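Local coordinates for protein isocitrate dehydrogenase [NAD] subunit 2, mitochondrial (Saccharomyces cerevisiae, PDB 3BLX) that oxidatively decarboxylates isocitrate to 2-oxoglutarate with NAD+ in the citric acid cycle, working within an allosteric octamer, and also binds mitochondrial mRNA leaders, at residues 86-91 and 98-103; 139-144 and 246-251; 145-150 and 155-160. All blocks are in the same frame, centred on the assembly; numbering follows the deposited sequence.

Contact 1 (86-91 and 98-103); sequences GPLATP and SLNLTL
The amide of N100 is the flat group that meets a side chain here, and it does so with one corner: its OD1 lies 4.2 Å from L88 CD1, the methyl tilted well out of the amide plane. The two side chains run past one another head to tail, and the oxygen meets only a methyl, a van der Waals touch.

The main touch is purely apolar. L88 CD1 meets L99 CD2 at 3.7 Å, and the second L88 methyl, CD2, stands close to the same L99 methyl. L99 can offer this branch because its CG is turned anti to the backbone N (chi1 -179°), which extends the side chain toward 86-91. A89 N is hydrogen-bonded to D30 OD2, which ties the loop to a neighbouring one.

On the helix, S98 O is gripped twice by T102, at 3.1 Å from T102 N and 2.7 Å from T102 OG1, the two donors arriving from opposite faces of the carbonyl plane. S98 OG accepts a weak bond from L101 N. This is the N-capped start of helix 99-107, packed on the loop that follows strand 82-85; the same helix carries R104, which by similarity binds the substrate.

Contact 2 (139-144 and 246-251); sequences EGEYSG and YGDILS
Y142, at the end of a turn, reaches D248 on helix 244-258 with its hydroxyl. The closer part of the contact is this polar end: Y142 OH donates a weak hydrogen bond to D248 OD2 at 3.4 Å, with the carboxylate oxygen at the ring edge, near the ring plane. Ring and carboxylate planes are turned 54° apart. With CG beside the backbone N (chi1 -73°), the ring swings its far end to the helix. R135 NH2, from strand 130-136, also bonds the hydroxyl and is its stronger partner.

The looser part is a pair of acids. E141 OE2 stays 4.2 Å from D248 OD2, and K183 of the neighbouring subunit 1 makes a salt bridge with D248 and a long, weak ion pair with E141, so it probably eases their repulsion. An alanine in place of D248 would have no carboxylate, and is likely to leave K183 of subunit 1 without its salt-bridge mate, the Y142 hydroxyl without its weak acceptor and the probable magnesium site short of a ligand.

Helix 244-258 is backed by strand 130-136 and helix 221-230, through L250 on L133 and V225, while Y142, by similarity critical for catalysis, rests against R104 of helix 99-107.

Contact 3 (145-150 and 155-160); sequences IEHIVC and QSIKLI
Q155 OE1 is gripped by two donors, one in its own chain and one in the second copy of this subunit: H147 NE2 donates to it at 2.9 Å, and Q155 NE2 of the second copy donates to it as well. The bond from the histidine is fairly straight, 156° at the hydrogen, and falls in the carbonyl plane on a lone pair of OE1; the oxygen lies at the ring edge, slightly tilted from the ring plane. The imidazole and the amide run side by side, their planes 35° apart. Q155 is fully extended, with CG anti to its backbone N, and this carries the amide along the imidazole to its far nitrogen. The CG2 methyl of V149 packs on Q155 CB.

Beneath these groups the backbones form a regular antiparallel pairing, the strand directions 160° apart. H147 and Q155 make one hydrogen-bonded pair, with H147 N to Q155 O at 3.0 Å, and I145 and I157 make the next, with I157 N to I145 O at 2.8 Å. Their side chains share one face, where the two isoleucines approach CB to CB at 4.2 Å. Between them sits the non-hydrogen-bonded pair E146 and S156 on the other face, with S156 CA making a CA-H...O contact to I145 O. The carboxylate of E146 is spoken for by subunit 1, taking backbone N-H groups of L189 and G190 there.

This hairpin belongs to the clasp of the isocitrate dehydrogenase family. Strand 153-161 continues its sheet into a strand of subunit 1, and C150 is disulfide-bonded to C150 of the second copy. Backbone bonds thus fix the hairpin, while several side chains, E146, Q155 and C150 among them, bond to other subunits, consistent with a part in holding the octamer together.

How the contacts relate
The three differ in chemistry more than in burial, since none is deep core. Contact 1 is a surface touch of leucine methyls between a loop and the start of helix 99-107; contact 2, partly buried, is sparse and charged, set at the probable catalytic site; contact 3, also partly buried, its centre about 29 Å from that of the chain, is a backbone-bonded hairpin and has the largest interface. Contacts 2 and 3 share strand 140-148, and G140 N probably bonds L159 O at 3.1 Å where they meet. Contact 1 reaches contact 2 by packing, L101 CD2 on Y142 CD2, but does not touch contact 3. Other subunits bear on contacts 2 and 3, whereas contact 1 lies within one chain.

Contact 1 (86-91 and 98-103)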
ATOM      1  N   GLY B  86       5.946 -48.427 -14.964  1.00 48.94           N
ATOM      2  CA  GLY B  86       6.988 -47.537 -15.437  1.00 43.35           C
ATOM      3  C   GLY B  86       6.601 -46.114 -15.116  1.00 53.59           C
ATOM      4  O   GLY B  86       5.660 -45.896 -14.363  1.00 54.11           O
ATOM      5  N   PRO B  87       7.310 -45.139 -15.700  1.00 53.23           N
ATOM      6  CA  PRO B  87       7.163 -43.701 -15.442  1.00 62.56           C
ATOM      7  C   PRO B  87       5.803 -43.152 -15.860  1.00 69.36           C
ATOM      8  O   PRO B  87       5.151 -43.734 -16.729  1.00 70.07           O
ATOM      9  CB  PRO B  87       8.237 -43.067 -16.339  1.00 65.95           C
ATOM     10  CG  PRO B  87       9.133 -44.165 -16.716  1.00 66.29           C
ATOM     11  CD  PRO B  87       8.285 -45.394 -16.762  1.00 46.64           C
ATOM     12  N   LEU B  88       5.386 -42.044 -15.251  1.00 72.12           N
ATOM     13  CA  LEU B  88       4.229 -41.288 -15.738  1.00 79.48           C
ATOM     14  C   LEU B  88       4.294 -39.806 -15.383  1.00 75.49           C
ATOM     15  O   LEU B  88       4.690 -39.432 -14.274  1.00 85.48           O
ATOM     16  CB  LEU B  88       2.915 -41.914 -15.276  1.00 63.53           C
ATOM     17  CG  LEU B  88       3.048 -42.798 -14.051  1.00 75.29           C
ATOM     18  CD1 LEU B  88       3.141 -41.953 -12.784  1.00 89.79           C
ATOM     19  CD2 LEU B  88       1.863 -43.731 -14.025  1.00 55.97           C
ATOM     20  N   ALA B  89       3.897 -38.973 -16.345  1.00 81.90           N
ATOM     21  CA  ALA B  89       4.006 -37.518 -16.233  1.00 97.03           C
ATOM     22  C   ALA B  89       3.108 -36.911 -15.147  1.00 92.03           C
ATOM     23  O   ALA B  89       2.265 -37.605 -14.542  1.00 61.19           O
ATOM     24  CB  ALA B  89       3.762 -36.841 -17.600  1.00 79.37           C
ATOM     25  N   THR B  90       3.303 -35.608 -14.926  1.00110.40           N
ATOM     26  CA  THR B  90       2.683 -34.868 -13.824  1.00121.39           C
ATOM     27  C   THR B  90       1.446 -34.077 -14.255  1.00115.01           C
ATOM     28  O   THR B  90       1.572 -32.949 -14.752  1.00122.10           O
ATOM     29  CB  THR B  90       3.694 -33.884 -13.156  1.00122.17           C
ATOM     30  OG1 THR B  90       4.969 -34.526 -12.997  1.00125.83           O
ATOM     31  CG2 THR B  90       3.184 -33.405 -11.794  1.00103.92           C
ATOM     32  N   PRO B  91       0.249 -34.673 -14.053  1.00112.83           N
ATOM     33  CA  PRO B  91      -1.031 -33.980 -14.268  1.00120.57           C
ATOM     34  C   PRO B  91      -1.173 -32.856 -13.240  1.00 89.15           C
ATOM     35  O   PRO B  91      -0.355 -31.930 -13.222  1.00 73.70           O
ATOM     36  CB  PRO B  91      -2.082 -35.073 -14.003  1.00112.75           C
ATOM     37  CG  PRO B  91      -1.326 -36.386 -14.008  1.00 70.42           C
ATOM     38  CD  PRO B  91       0.056 -36.046 -13.549  1.00 96.82           C
ATOM     39  N   SER B  98      -1.820 -35.819  -5.914  1.00 94.29           N
ATOM     40  CA  SER B  98      -0.634 -36.506  -6.436  1.00 88.10           C
ATOM     41  C   SER B  98      -0.967 -37.912  -6.940  1.00 84.45           C
ATOM     42  O   SER B  98      -1.645 -38.683  -6.265  1.00 70.53           O
ATOM     43  CB  SER B  98       0.482 -36.563  -5.383  1.00 93.45           C
ATOM     44  OG  SER B  98       1.627 -37.263  -5.863  1.00 77.67           O
ATOM     45  N   LEU B  99      -0.486 -38.239  -8.132  1.00 75.35           N
ATOM     46  CA  LEU B  99      -0.805 -39.512  -8.759  1.00 58.16           C
ATOM     47  C   LEU B  99      -0.205 -40.671  -7.968  1.00 71.66           C
ATOM     48  O   LEU B  99      -0.859 -41.695  -7.735  1.00 45.49           O
ATOM     49  CB  LEU B  99      -0.278 -39.508 -10.188  1.00 79.33           C
ATOM     50  CG  LEU B  99      -0.549 -40.767 -10.995  1.00 83.16           C
ATOM     51  CD1 LEU B  99      -1.964 -41.235 -10.765  1.00 51.07           C
ATOM     52  CD2 LEU B  99      -0.274 -40.498 -12.467  1.00 79.29           C
ATOM     53  N   ASN B 100       1.049 -40.489  -7.558  1.00 71.13           N
ATOM     54  CA  ASN B 100       1.741 -41.460  -6.728  1.00 61.74           C
ATOM     55  C   ASN B 100       1.133 -41.529  -5.334  1.00 65.62           C
ATOM     56  O   ASN B 100       1.056 -42.590  -4.737  1.00 52.35           O
ATOM     57  CB  ASN B 100       3.237 -41.137  -6.662  1.00 67.71           C
ATOM     58  CG  ASN B 100       3.914 -41.209  -8.032  1.00 91.07           C
ATOM     59  OD1 ASN B 100       3.914 -42.257  -8.701  1.00 69.49           O
ATOM     60  ND2 ASN B 100       4.492 -40.093  -8.454  1.00 91.80           N
ATOM     61  N   LEU B 101       0.674 -40.394  -4.822  1.00 70.25           N
ATOM     62  CA  LEU B 101       0.148 -40.364  -3.468  1.00 78.79           C
ATOM     63  C   LEU B 101      -1.178 -41.130  -3.345  1.00 74.36           C
ATOM     64  O   LEU B 101      -1.417 -41.797  -2.337  1.00 75.68           O
ATOM     65  CB  LEU B 101       0.036 -38.922  -2.953  1.00 79.59           C
ATOM     66  CG  LEU B 101      -0.109 -38.685  -1.442  1.00 83.26           C
ATOM     67  CD1 LEU B 101      -1.570 -38.575  -1.034  1.00 76.58           C
ATOM     68  CD2 LEU B 101       0.626 -39.752  -0.615  1.00 81.87           C
ATOM     69  N   THR B 102      -2.032 -41.057  -4.363  1.00 58.54           N
ATOM     70  CA  THR B 102      -3.307 -41.780  -4.313  1.00 68.58           C
ATOM     71  C   THR B 102      -3.100 -43.254  -4.569  1.00 63.94           C
ATOM     72  O   THR B 102      -3.834 -44.099  -4.063  1.00 65.31           O
ATOM     73  CB  THR B 102      -4.360 -41.257  -5.321  1.00 64.75           C
ATOM     74  OG1 THR B 102      -3.748 -40.335  -6.217  1.00 65.87           O
ATOM     75  CG2 THR B 102      -5.468 -40.541  -4.598  1.00 84.99           C
ATOM     76  N   LEU B 103      -2.096 -43.558  -5.375  1.00 64.97           N
ATOM     77  CA  LEU B 103      -1.725 -44.940  -5.622  1.00 53.65           C
ATOM     78  C   LEU B 103      -1.400 -45.644  -4.301  1.00 56.57           C
ATOM     79  O   LEU B 103      -1.915 -46.711  -4.031  1.00 51.41           O
ATOM     80  CB  LEU B 103      -0.535 -44.984  -6.580  1.00 54.57           C
ATOM     81  CG  LEU B 103      -0.642 -45.898  -7.795  1.00 50.98           C
ATOM     82  CD1 LEU B 103      -2.050 -45.913  -8.324  1.00 59.13           C
ATOM     83  CD2 LEU B 103       0.318 -45.438  -8.874  1.00 48.89           C
TER

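Contact 2 (139-144 and 246-251)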
ATOM      1  N   GLU B 139       2.328 -41.475   6.651  1.00 60.32           N
ATOM      2  CA  GLU B 139       2.140 -40.212   7.338  1.00 49.54           C
ATOM      3  C   GLU B 139       3.265 -39.222   7.039  1.00 45.82           C
ATOM      4  O   GLU B 139       3.812 -39.211   5.949  1.00 62.87           O
ATOM      5  CB  GLU B 139       2.038 -40.469   8.837  1.00 44.78           C
ATOM      6  CG  GLU B 139       3.229 -41.181   9.386  1.00 38.03           C
ATOM      7  CD  GLU B 139       2.903 -42.007  10.606  1.00 61.35           C
ATOM      8  OE1 GLU B 139       1.709 -42.135  10.922  1.00 37.59           O
ATOM      9  OE2 GLU B 139       3.846 -42.537  11.239  1.00 67.22           O
ATOM     10  N   GLY B 140       3.607 -38.387   8.009  1.00 38.88           N
ATOM     11  CA  GLY B 140       4.653 -37.412   7.810  1.00 40.92           C
ATOM     12  C   GLY B 140       4.158 -36.239   6.994  1.00 51.33           C
ATOM     13  O   GLY B 140       3.017 -35.812   7.130  1.00 48.18           O
ATOM     14  N   GLU B 141       5.027 -35.713   6.147  1.00 48.71           N
ATOM     15  CA  GLU B 141       4.672 -34.595   5.295  1.00 60.22           C
ATOM     16  C   GLU B 141       3.745 -34.980   4.148  1.00 48.36           C
ATOM     17  O   GLU B 141       3.243 -34.118   3.447  1.00 56.77           O
ATOM     18  CB  GLU B 141       5.938 -33.938   4.750  1.00 85.01           C
ATOM     19  CG  GLU B 141       6.928 -34.923   4.120  1.00 92.54           C
ATOM     20  CD  GLU B 141       8.309 -34.317   3.918  1.00108.20           C
ATOM     21  OE1 GLU B 141       8.561 -33.216   4.467  1.00107.40           O
ATOM     22  OE2 GLU B 141       9.139 -34.945   3.220  1.00 98.43           O
ATOM     23  N   TYR B 142       3.512 -36.274   3.959  1.00 55.48           N
ATOM     24  CA  TYR B 142       2.551 -36.741   2.956  1.00 72.23           C
ATOM     25  C   TYR B 142       1.104 -36.500   3.398  1.00 61.76           C
ATOM     26  O   TYR B 142       0.286 -36.035   2.606  1.00 68.44           O
ATOM     27  CB  TYR B 142       2.779 -38.222   2.603  1.00 66.98           C
ATOM     28  CG  TYR B 142       4.018 -38.456   1.762  1.00 84.61           C
ATOM     29  CD1 TYR B 142       4.963 -37.433   1.578  1.00 74.08           C
ATOM     30  CD2 TYR B 142       4.266 -39.702   1.176  1.00 83.08           C
ATOM     31  CE1 TYR B 142       6.111 -37.634   0.824  1.00 81.38           C
ATOM     32  CE2 TYR B 142       5.418 -39.917   0.418  1.00 93.96           C
ATOM     33  CZ  TYR B 142       6.338 -38.880   0.246  1.00105.08           C
ATOM     34  OH  TYR B 142       7.477 -39.087  -0.502  1.00 93.16           O
ATOM     35  N   SER B 143       0.807 -36.813   4.663  1.00 33.95           N
ATOM     36  CA  SER B 143      -0.493 -36.502   5.265  1.00 56.15           C
ATOM     37  C   SER B 143      -0.491 -35.123   5.992  1.00 58.93           C
ATOM     38  O   SER B 143      -1.300 -34.856   6.876  1.00 47.70           O
ATOM     39  CB  SER B 143      -0.975 -37.649   6.183  1.00 58.91           C
ATOM     40  OG  SER B 143      -0.180 -37.802   7.350  1.00 56.76           O
ATOM     41  N   GLY B 144       0.406 -34.237   5.576  1.00 47.49           N
ATOM     42  CA  GLY B 144       0.596 -32.962   6.237  1.00 37.52           C
ATOM     43  C   GLY B 144      -0.385 -31.845   5.873  1.00 55.69           C
ATOM     44  O   GLY B 144      -0.962 -31.814   4.778  1.00 43.65           O
ATOM     45  N   TYR B 246      12.611 -37.744   6.378  1.00 57.76           N
ATOM     46  CA  TYR B 246      13.928 -37.704   5.771  1.00 54.38           C
ATOM     47  C   TYR B 246      14.060 -38.729   4.655  1.00 55.98           C
ATOM     48  O   TYR B 246      15.086 -38.794   3.983  1.00 51.36           O
ATOM     49  CB  TYR B 246      14.999 -38.000   6.817  1.00 65.54           C
ATOM     50  CG  TYR B 246      14.675 -37.519   8.203  1.00 64.64           C
ATOM     51  CD1 TYR B 246      14.726 -36.171   8.512  1.00 55.90           C
ATOM     52  CD2 TYR B 246      14.343 -38.422   9.212  1.00 68.79           C
ATOM     53  CE1 TYR B 246      14.432 -35.728   9.785  1.00 84.73           C
ATOM     54  CE2 TYR B 246      14.044 -37.990  10.492  1.00 61.01           C
ATOM     55  CZ  TYR B 246      14.089 -36.641  10.769  1.00 82.08           C
ATOM     56  OH  TYR B 246      13.797 -36.193  12.036  1.00 84.62           O
ATOM     57  N   GLY B 247      13.031 -39.543   4.465  1.00 52.54           N
ATOM     58  CA  GLY B 247      13.074 -40.590   3.456  1.00 44.74           C
ATOM     59  C   GLY B 247      13.405 -40.127   2.049  1.00 47.55           C
ATOM     60  O   GLY B 247      14.267 -40.714   1.405  1.00 37.39           O
ATOM     61  N   ASP B 248      12.702 -39.096   1.580  1.00 55.08           N
ATOM     62  CA  ASP B 248      12.926 -38.489   0.267  1.00 36.57           C
ATOM     63  C   ASP B 248      14.396 -38.127   0.058  1.00 33.35           C
ATOM     64  O   ASP B 248      14.999 -38.513  -0.930  1.00 41.07           O
ATOM     65  CB  ASP B 248      12.058 -37.222   0.114  1.00 69.27           C
ATOM     66  CG  ASP B 248      10.775 -37.455  -0.711  1.00 95.92           C
ATOM     67  OD1 ASP B 248      10.717 -38.430  -1.500  1.00105.63           O
ATOM     68  OD2 ASP B 248       9.827 -36.636  -0.589  1.00 83.56           O
ATOM     69  N   ILE B 249      14.952 -37.371   0.998  1.00 29.94           N
ATOM     70  CA  ILE B 249      16.312 -36.848   0.930  1.00 32.05           C
ATOM     71  C   ILE B 249      17.400 -37.925   1.009  1.00 40.63           C
ATOM     72  O   ILE B 249      18.369 -37.906   0.253  1.00 29.60           O
ATOM     73  CB  ILE B 249      16.559 -35.862   2.082  1.00 40.83           C
ATOM     74  CG1 ILE B 249      15.655 -34.639   1.944  1.00 42.03           C
ATOM     75  CG2 ILE B 249      18.003 -35.441   2.148  1.00 24.99           C
ATOM     76  CD1 ILE B 249      15.568 -33.849   3.215  1.00 40.38           C
ATOM     77  N   LEU B 250      17.245 -38.859   1.936  1.00 35.67           N
ATOM     78  CA  LEU B 250      18.229 -39.916   2.095  1.00 32.99           C
ATOM     79  C   LEU B 250      18.281 -40.846   0.902  1.00 31.69           C
ATOM     80  O   LEU B 250      19.352 -41.162   0.417  1.00 37.33           O
ATOM     81  CB  LEU B 250      17.995 -40.708   3.377  1.00 31.81           C
ATOM     82  CG  LEU B 250      18.304 -39.905   4.642  1.00 44.50           C
ATOM     83  CD1 LEU B 250      18.289 -40.816   5.862  1.00 35.14           C
ATOM     84  CD2 LEU B 250      19.635 -39.176   4.498  1.00 29.77           C
ATOM     85  N   SER B 251      17.133 -41.298   0.422  1.00 37.21           N
ATOM     86  CA  SER B 251      17.137 -42.200  -0.712  1.00 31.22           C
ATOM     87  C   SER B 251      17.721 -41.560  -1.986  1.00 34.56           C
ATOM     88  O   SER B 251      18.375 -42.242  -2.788  1.00 42.59           O
ATOM     89  CB  SER B 251      15.756 -42.795  -0.946  1.00 35.37           C
ATOM     90  OG  SER B 251      14.851 -41.786  -1.309  1.00 48.06           O
TER

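Contact 3 (145-150 and 155-160)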
ATOM      1  N   ILE B 145      -0.559 -30.909   6.804  1.00 28.83           N
ATOM      2  CA  ILE B 145      -1.487 -29.816   6.622  1.00 37.27           C
ATOM      3  C   ILE B 145      -0.786 -28.467   6.764  1.00 27.57           C
ATOM      4  O   ILE B 145      -0.051 -28.227   7.694  1.00 21.74           O
ATOM      5  CB  ILE B 145      -2.639 -29.922   7.627  1.00 38.23           C
ATOM      6  CG1 ILE B 145      -3.495 -31.157   7.318  1.00 40.49           C
ATOM      7  CG2 ILE B 145      -3.484 -28.665   7.617  1.00 29.35           C
ATOM      8  CD1 ILE B 145      -4.669 -31.349   8.271  1.00 51.33           C
ATOM      9  N   GLU B 146      -0.995 -27.581   5.817  1.00 29.43           N
ATOM     10  CA  GLU B 146      -0.442 -26.245   5.958  1.00 31.79           C
ATOM     11  C   GLU B 146      -1.560 -25.239   6.010  1.00 25.88           C
ATOM     12  O   GLU B 146      -2.549 -25.339   5.273  1.00 37.04           O
ATOM     13  CB  GLU B 146       0.460 -25.876   4.776  1.00 34.19           C
ATOM     14  CG  GLU B 146       1.767 -26.589   4.713  1.00 45.57           C
ATOM     15  CD  GLU B 146       2.647 -26.075   3.597  1.00 56.72           C
ATOM     16  OE1 GLU B 146       3.737 -25.544   3.936  1.00 44.05           O
ATOM     17  OE2 GLU B 146       2.243 -26.200   2.406  1.00 50.98           O
ATOM     18  N   HIS B 147      -1.399 -24.239   6.854  1.00 17.59           N
ATOM     19  CA  HIS B 147      -2.318 -23.105   6.761  1.00 40.09           C
ATOM     20  C   HIS B 147      -1.749 -21.787   7.241  1.00 26.79           C
ATOM     21  O   HIS B 147      -0.792 -21.740   7.981  1.00 22.92           O
ATOM     22  CB  HIS B 147      -3.593 -23.397   7.528  1.00 23.45           C
ATOM     23  CG  HIS B 147      -3.403 -23.336   9.001  1.00 35.62           C
ATOM     24  ND1 HIS B 147      -4.190 -22.554   9.827  1.00 30.79           N
ATOM     25  CD2 HIS B 147      -2.489 -23.933   9.801  1.00 25.19           C
ATOM     26  CE1 HIS B 147      -3.785 -22.701  11.074  1.00 21.46           C
ATOM     27  NE2 HIS B 147      -2.753 -23.532  11.086  1.00 18.14           N
ATOM     28  N   ILE B 148      -2.380 -20.707   6.818  1.00 38.94           N
ATOM     29  CA  ILE B 148      -1.925 -19.372   7.180  1.00 27.85           C
ATOM     30  C   ILE B 148      -2.533 -18.991   8.519  1.00 29.44           C
ATOM     31  O   ILE B 148      -3.757 -18.965   8.677  1.00 25.24           O
ATOM     32  CB  ILE B 148      -2.291 -18.359   6.081  1.00 16.86           C
ATOM     33  CG1 ILE B 148      -1.608 -18.749   4.764  1.00 22.75           C
ATOM     34  CG2 ILE B 148      -1.932 -16.964   6.511  1.00 17.00           C
ATOM     35  CD1 ILE B 148      -1.936 -17.840   3.578  1.00 37.67           C
ATOM     36  N   VAL B 149      -1.676 -18.730   9.498  1.00 20.38           N
ATOM     37  CA  VAL B 149      -2.134 -18.406  10.848  1.00 24.84           C
ATOM     38  C   VAL B 149      -2.380 -16.902  11.069  1.00 37.00           C
ATOM     39  O   VAL B 149      -3.504 -16.474  11.308  1.00 48.50           O
ATOM     40  CB  VAL B 149      -1.138 -18.872  11.902  1.00 23.55           C
ATOM     41  CG1 VAL B 149      -1.665 -18.533  13.244  1.00 40.45           C
ATOM     42  CG2 VAL B 149      -0.989 -20.326  11.838  1.00 32.61           C
ATOM     43  N   CYS B 150      -1.306 -16.125  11.035  1.00 31.29           N
ATOM     44  CA  CYS B 150      -1.383 -14.679  10.885  1.00 39.88           C
ATOM     45  C   CYS B 150      -0.828 -14.276   9.489  1.00 39.44           C
ATOM     46  O   CYS B 150      -0.314 -15.120   8.756  1.00 34.21           O
ATOM     47  CB  CYS B 150      -0.707 -13.939  12.068  1.00 43.32           C
ATOM     48  SG  CYS B 150       0.527 -14.854  13.208  1.00100.57           S
ATOM     49  N   GLN B 155       1.915 -22.010   9.192  1.00 20.10           N
ATOM     50  CA  GLN B 155       2.151 -23.094  10.134  1.00 23.47           C
ATOM     51  C   GLN B 155       1.938 -24.457   9.467  1.00 19.21           C
ATOM     52  O   GLN B 155       1.015 -24.622   8.650  1.00 35.73           O
ATOM     53  CB  GLN B 155       1.211 -22.923  11.304  1.00 20.16           C
ATOM     54  CG  GLN B 155       1.316 -23.968  12.351  1.00 22.05           C
ATOM     55  CD  GLN B 155       0.309 -23.760  13.499  1.00 23.31           C
ATOM     56  OE1 GLN B 155      -0.900 -23.717  13.264  1.00 14.48           O
ATOM     57  NE2 GLN B 155       0.806 -23.617  14.732  1.00 21.66           N
ATOM     58  N   SER B 156       2.799 -25.420   9.793  1.00 35.50           N
ATOM     59  CA  SER B 156       2.739 -26.765   9.211  1.00 24.93           C
ATOM     60  C   SER B 156       2.339 -27.719  10.305  1.00 19.78           C
ATOM     61  O   SER B 156       2.758 -27.557  11.433  1.00 22.50           O
ATOM     62  CB  SER B 156       4.108 -27.151   8.667  1.00 26.31           C
ATOM     63  OG  SER B 156       4.486 -26.329   7.580  1.00 74.22           O
ATOM     64  N   ILE B 157       1.549 -28.721   9.972  1.00 21.94           N
ATOM     65  CA  ILE B 157       1.135 -29.706  10.948  1.00 21.83           C
ATOM     66  C   ILE B 157       1.484 -31.066  10.370  1.00 20.86           C
ATOM     67  O   ILE B 157       1.066 -31.401   9.267  1.00 33.54           O
ATOM     68  CB  ILE B 157      -0.382 -29.576  11.182  1.00 29.29           C
ATOM     69  CG1 ILE B 157      -0.726 -28.135  11.533  1.00 23.61           C
ATOM     70  CG2 ILE B 157      -0.865 -30.441  12.294  1.00 21.36           C
ATOM     71  CD1 ILE B 157      -2.217 -27.903  11.688  1.00 37.60           C
ATOM     72  N   LYS B 158       2.275 -31.831  11.101  1.00 22.73           N
ATOM     73  CA  LYS B 158       2.719 -33.169  10.652  1.00 30.71           C
ATOM     74  C   LYS B 158       2.477 -34.220  11.739  1.00 29.35           C
ATOM     75  O   LYS B 158       2.614 -33.950  12.930  1.00 20.66           O
ATOM     76  CB  LYS B 158       4.200 -33.168  10.244  1.00 12.06           C
ATOM     77  CG  LYS B 158       4.483 -32.554   8.876  1.00 53.12           C
ATOM     78  CD  LYS B 158       5.965 -32.241   8.713  1.00 59.32           C
ATOM     79  CE  LYS B 158       6.193 -31.097   7.719  1.00 85.96           C
ATOM     80  NZ  LYS B 158       7.555 -30.481   7.840  1.00 86.57           N
ATOM     81  N   LEU B 159       2.115 -35.416  11.314  1.00 31.63           N
ATOM     82  CA  LEU B 159       1.721 -36.455  12.239  1.00 37.95           C
ATOM     83  C   LEU B 159       2.646 -37.642  12.129  1.00 37.32           C
ATOM     84  O   LEU B 159       3.066 -38.015  11.026  1.00 37.87           O
ATOM     85  CB  LEU B 159       0.329 -36.935  11.872  1.00 47.14           C
ATOM     86  CG  LEU B 159      -0.599 -37.076  13.051  1.00 46.46           C
ATOM     87  CD1 LEU B 159      -0.773 -35.728  13.660  1.00 40.89           C
ATOM     88  CD2 LEU B 159      -1.905 -37.585  12.544  1.00 60.70           C
ATOM     89  N   ILE B 160       2.955 -38.239  13.271  1.00 32.84           N
ATOM     90  CA  ILE B 160       3.617 -39.549  13.293  1.00 50.98           C
ATOM     91  C   ILE B 160       2.934 -40.472  14.320  1.00 24.71           C
ATOM     92  O   ILE B 160       2.633 -40.044  15.421  1.00 38.06           O
ATOM     93  CB  ILE B 160       5.155 -39.427  13.527  1.00 30.80           C
ATOM     94  CG1 ILE B 160       5.884 -40.649  13.009  1.00 48.01           C
ATOM     95  CG2 ILE B 160       5.488 -39.284  14.977  1.00 33.62           C
ATOM     96  CD1 ILE B 160       7.324 -40.708  13.472  1.00 51.93           C
TER